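Local atomic coordinates of orotidine 5'-phosphate decarboxylase (Lactobacillus acidophilus, PDB entry 3TFX), a protein that probably catalyses the decarboxylation of orotidine 5'-monophosphate to uridine 5'-monophosphate, the last step of de novo UMP synthesis. Residues K58-V72 with I84-M97. Sequence-based numbering, arbitrary orientation.
Sequences KIFLDLKMHDIPNTV and ITFTTVHALGGSQM
Asp62 OD1 is gripped from opposite faces of its carboxylate: Thr88 OG1 donates to it at 2.6 Å on the anti side, and Lys64 NZ makes a 2.9 Å salt bridge on the syn side. Thr88 OG1 sits between its own backbone N and carbonyl carbon (chi1 42°), where it also accepts Lys64 N at 3.0 Å, while its CG2 meets the Phe60 ring edge in plane. Lys35 pairs with Asp62 OD2 and Asp67 of the second subunit with Lys64, the predicted proton donor, consistent with the charged Lys-Asp-Lys-Asp network of OMP decarboxylases. Strands 58-65 and 86-90 are neighbouring parallel staves of the TIM barrel, joined by helix 69-80 in a right-handed beta-alpha-beta crossover. Leu61 N bonds Phe86 O at 2.8 Å; beyond the intervening irregular stretch, His90 N reaches Met65 O at 3.0 Å. His90 CB lies over one face of the His66 ring, 3.9 Å from its centroid, and His66 ND1 bonds His66 of the second subunit. An alanine at His66 would remove the ring under His90 CB and is likely to leave the second subunit's His66 without its mate. Selenomethionine Met97 wedges CG against Val72 CG2 at 3.6 Å.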
# COMPACT_ATOMS: atom_id res chain seq x y z
N LYS A 58 -16.26 -6.59 12.36
CA LYS A 58 -15.59 -7.12 11.18
C LYS A 58 -14.96 -5.93 10.45
O LYS A 58 -15.62 -4.90 10.25
CB LYS A 58 -16.56 -7.92 10.31
CG LYS A 58 -16.97 -9.28 10.90
CD LYS A 58 -17.66 -10.16 9.85
CE LYS A 58 -18.78 -11.05 10.45
NZ LYS A 58 -18.31 -12.14 11.37
N ILE A 59 -13.68 -6.04 10.12
CA ILE A 59 -12.95 -4.95 9.46
C ILE A 59 -12.40 -5.38 8.11
O ILE A 59 -11.72 -6.40 7.99
CB ILE A 59 -11.79 -4.35 10.35
CG1 ILE A 59 -12.34 -3.39 11.42
CG2 ILE A 59 -10.79 -3.55 9.52
CD1 ILE A 59 -12.83 -4.09 12.66
N PHE A 60 -12.71 -4.58 7.08
CA PHE A 60 -12.04 -4.64 5.80
C PHE A 60 -10.91 -3.63 5.93
O PHE A 60 -11.13 -2.43 5.88
CB PHE A 60 -13.06 -4.29 4.68
CG PHE A 60 -12.48 -4.12 3.29
CD1 PHE A 60 -11.14 -4.37 2.99
CD2 PHE A 60 -13.31 -3.70 2.26
CE1 PHE A 60 -10.65 -4.19 1.69
CE2 PHE A 60 -12.83 -3.52 0.96
CZ PHE A 60 -11.50 -3.76 0.68
N LEU A 61 -9.69 -4.13 6.17
CA LEU A 61 -8.52 -3.26 6.24
C LEU A 61 -7.89 -3.09 4.86
O LEU A 61 -7.20 -3.98 4.35
CB LEU A 61 -7.49 -3.77 7.26
CG LEU A 61 -6.23 -2.92 7.45
CD1 LEU A 61 -6.56 -1.43 7.64
CD2 LEU A 61 -5.47 -3.43 8.63
N ASP A 62 -8.13 -1.91 4.28
CA ASP A 62 -7.90 -1.67 2.86
C ASP A 62 -6.64 -0.83 2.63
O ASP A 62 -6.72 0.39 2.41
CB ASP A 62 -9.15 -0.98 2.29
CG ASP A 62 -9.07 -0.73 0.79
OD1 ASP A 62 -8.11 -1.18 0.11
OD2 ASP A 62 -10.00 -0.07 0.29
N LEU A 63 -5.50 -1.51 2.65
CA LEU A 63 -4.18 -0.87 2.53
C LEU A 63 -3.48 -1.12 1.18
O LEU A 63 -2.39 -0.58 0.96
CB LEU A 63 -3.29 -1.35 3.67
CG LEU A 63 -3.14 -0.59 4.99
CD1 LEU A 63 -4.26 0.43 5.29
CD2 LEU A 63 -2.90 -1.56 6.16
N LYS A 64 -4.09 -1.94 0.32
CA LYS A 64 -3.63 -2.19 -1.06
C LYS A 64 -2.12 -2.48 -1.17
O LYS A 64 -1.38 -1.79 -1.89
CB LYS A 64 -4.03 -1.05 -2.01
CG LYS A 64 -5.52 -0.69 -1.98
CD LYS A 64 -5.92 0.23 -3.13
CE LYS A 64 -7.45 0.51 -3.11
NZ LYS A 64 -7.93 1.06 -1.78
N MSE A 65 -1.65 -3.49 -0.45
CA MSE A 65 -0.21 -3.74 -0.38
C MSE A 65 0.35 -3.96 -1.78
O MSE A 65 -0.26 -4.67 -2.59
CB MSE A 65 0.11 -4.90 0.54
CG MSE A 65 -0.07 -4.58 2.01
SE MSE A 65 0.12 -6.17 3.12
CE MSE A 65 -1.51 -7.10 2.54
N HIS A 66 1.46 -3.29 -2.07
CA HIS A 66 2.13 -3.41 -3.37
C HIS A 66 3.66 -3.27 -3.22
O HIS A 66 4.23 -2.15 -3.23
CB HIS A 66 1.55 -2.37 -4.33
CG HIS A 66 1.99 -2.54 -5.75
ND1 HIS A 66 1.69 -1.62 -6.73
CD2 HIS A 66 2.74 -3.49 -6.35
CE1 HIS A 66 2.20 -2.02 -7.88
NE2 HIS A 66 2.85 -3.15 -7.68
N ASP A 67 4.32 -4.41 -3.07
CA ASP A 67 5.74 -4.50 -2.78
C ASP A 67 6.21 -5.89 -3.26
O ASP A 67 5.41 -6.64 -3.83
CB ASP A 67 5.98 -4.28 -1.28
CG ASP A 67 7.38 -3.73 -0.97
OD1 ASP A 67 8.35 -4.19 -1.59
OD2 ASP A 67 7.51 -2.86 -0.09
N ILE A 68 7.47 -6.23 -3.03
CA ILE A 68 8.02 -7.54 -3.47
C ILE A 68 7.39 -8.68 -2.65
O ILE A 68 6.95 -8.45 -1.53
CB ILE A 68 9.59 -7.56 -3.43
CG1 ILE A 68 10.12 -7.53 -1.99
CG2 ILE A 68 10.17 -6.39 -4.23
CD1 ILE A 68 11.63 -7.76 -1.88
N PRO A 69 7.31 -9.91 -3.22
CA PRO A 69 6.59 -10.99 -2.54
C PRO A 69 6.98 -11.21 -1.07
O PRO A 69 6.08 -11.35 -0.24
CB PRO A 69 6.94 -12.23 -3.39
CG PRO A 69 7.10 -11.68 -4.77
CD PRO A 69 7.74 -10.31 -4.57
N ASN A 70 8.27 -11.23 -0.74
CA ASN A 70 8.68 -11.48 0.65
C ASN A 70 8.18 -10.42 1.64
O ASN A 70 7.78 -10.74 2.75
CB ASN A 70 10.20 -11.67 0.80
CG ASN A 70 10.62 -11.96 2.25
OD1 ASN A 70 11.27 -11.12 2.91
ND2 ASN A 70 10.24 -13.14 2.77
N THR A 71 8.19 -9.16 1.22
CA THR A 71 7.77 -8.06 2.09
C THR A 71 6.24 -8.11 2.29
O THR A 71 5.74 -7.89 3.40
CB THR A 71 8.23 -6.70 1.53
OG1 THR A 71 9.65 -6.72 1.36
CG2 THR A 71 7.88 -5.56 2.47
N VAL A 72 5.52 -8.45 1.23
CA VAL A 72 4.06 -8.55 1.30
C VAL A 72 3.66 -9.75 2.14
O VAL A 72 2.70 -9.69 2.91
CB VAL A 72 3.41 -8.58 -0.11
CG1 VAL A 72 1.88 -8.70 -0.02
CG2 VAL A 72 3.81 -7.31 -0.88
N ILE A 84 -8.56 -9.05 11.28
CA ILE A 84 -9.39 -8.44 10.22
C ILE A 84 -10.05 -9.52 9.34
O ILE A 84 -9.74 -10.72 9.49
CB ILE A 84 -8.66 -7.29 9.41
CG1 ILE A 84 -7.73 -7.78 8.28
CG2 ILE A 84 -7.98 -6.27 10.34
CD1 ILE A 84 -6.60 -8.64 8.67
N THR A 85 -10.98 -9.11 8.48
CA THR A 85 -11.80 -10.03 7.71
C THR A 85 -11.44 -9.99 6.20
O THR A 85 -11.31 -11.04 5.57
CB THR A 85 -13.31 -9.75 7.93
OG1 THR A 85 -13.56 -9.52 9.33
CG2 THR A 85 -14.18 -10.94 7.46
N PHE A 86 -11.31 -8.78 5.65
CA PHE A 86 -10.91 -8.58 4.25
C PHE A 86 -9.71 -7.66 4.24
O PHE A 86 -9.63 -6.74 5.05
CB PHE A 86 -11.99 -7.85 3.41
CG PHE A 86 -13.26 -8.64 3.14
CD1 PHE A 86 -13.40 -9.98 3.50
CD2 PHE A 86 -14.31 -8.03 2.47
CE1 PHE A 86 -14.60 -10.67 3.23
CE2 PHE A 86 -15.49 -8.71 2.19
CZ PHE A 86 -15.64 -10.03 2.58
N THR A 87 -8.81 -7.88 3.29
CA THR A 87 -7.70 -6.97 3.04
C THR A 87 -7.33 -6.97 1.55
O THR A 87 -7.62 -7.94 0.84
CB THR A 87 -6.50 -7.33 3.95
OG1 THR A 87 -5.79 -6.13 4.29
CG2 THR A 87 -5.57 -8.30 3.31
N THR A 88 -6.70 -5.90 1.07
CA THR A 88 -6.36 -5.74 -0.35
C THR A 88 -4.86 -5.78 -0.70
O THR A 88 -4.00 -5.41 0.10
CB THR A 88 -6.92 -4.40 -0.90
OG1 THR A 88 -6.71 -3.37 0.06
CG2 THR A 88 -8.39 -4.52 -1.21
N VAL A 89 -4.59 -6.23 -1.93
CA VAL A 89 -3.28 -6.12 -2.59
C VAL A 89 -3.48 -5.67 -4.04
O VAL A 89 -4.56 -5.86 -4.62
CB VAL A 89 -2.46 -7.46 -2.61
CG1 VAL A 89 -2.05 -7.89 -1.20
CG2 VAL A 89 -3.23 -8.59 -3.31
N HIS A 90 -2.43 -5.09 -4.63
CA HIS A 90 -2.41 -4.78 -6.06
C HIS A 90 -2.07 -6.00 -6.92
O HIS A 90 -1.00 -6.61 -6.75
CB HIS A 90 -1.43 -3.64 -6.34
CG HIS A 90 -2.05 -2.28 -6.18
ND1 HIS A 90 -2.80 -1.69 -7.17
CD2 HIS A 90 -2.06 -1.43 -5.13
CE1 HIS A 90 -3.24 -0.52 -6.74
NE2 HIS A 90 -2.80 -0.34 -5.51
N ALA A 91 -2.98 -6.36 -7.84
CA ALA A 91 -2.71 -7.39 -8.84
C ALA A 91 -1.54 -6.98 -9.75
O ALA A 91 -0.80 -7.82 -10.22
CB ALA A 91 -3.95 -7.67 -9.70
N LEU A 92 -1.39 -5.67 -9.97
CA LEU A 92 -0.24 -5.12 -10.68
C LEU A 92 1.12 -5.55 -10.08
O LEU A 92 2.13 -5.56 -10.78
CB LEU A 92 -0.33 -3.60 -10.76
CG LEU A 92 -1.36 -3.02 -11.73
CD1 LEU A 92 -1.37 -1.48 -11.66
CD2 LEU A 92 -1.11 -3.48 -13.16
N GLY A 93 1.11 -5.92 -8.79
CA GLY A 93 2.29 -6.48 -8.12
C GLY A 93 2.69 -7.87 -8.59
O GLY A 93 3.78 -8.36 -8.26
N GLY A 94 1.80 -8.52 -9.35
CA GLY A 94 2.12 -9.79 -9.97
C GLY A 94 1.70 -11.03 -9.21
O GLY A 94 1.35 -10.99 -8.01
N SER A 95 1.76 -12.14 -9.93
CA SER A 95 1.30 -13.45 -9.48
C SER A 95 1.93 -13.96 -8.18
O SER A 95 1.21 -14.44 -7.28
CB SER A 95 1.59 -14.47 -10.58
OG SER A 95 1.06 -15.71 -10.19
N GLN A 96 3.26 -13.91 -8.09
CA GLN A 96 3.95 -14.41 -6.91
C GLN A 96 3.64 -13.59 -5.66
O GLN A 96 3.51 -14.14 -4.55
CB GLN A 96 5.47 -14.52 -7.13
CG GLN A 96 6.21 -15.08 -5.90
CD GLN A 96 5.75 -16.49 -5.53
OE1 GLN A 96 5.73 -17.39 -6.38
NE2 GLN A 96 5.39 -16.69 -4.25
N MSE A 97 3.51 -12.28 -5.84
CA MSE A 97 3.19 -11.39 -4.73
C MSE A 97 1.82 -11.71 -4.14
O MSE A 97 1.62 -11.68 -2.92
CB MSE A 97 3.25 -9.93 -5.19
CG MSE A 97 3.33 -8.96 -4.04
SE MSE A 97 2.38 -7.30 -4.45
CE MSE A 97 0.55 -8.01 -4.49
O HOH W 1 -12.76 -8.33 11.67
O HOH W 2 -4.32 -4.28 2.64
O HOH W 3 4.57 -3.69 -9.81
O HOH W 4 5.74 -7.60 -6.51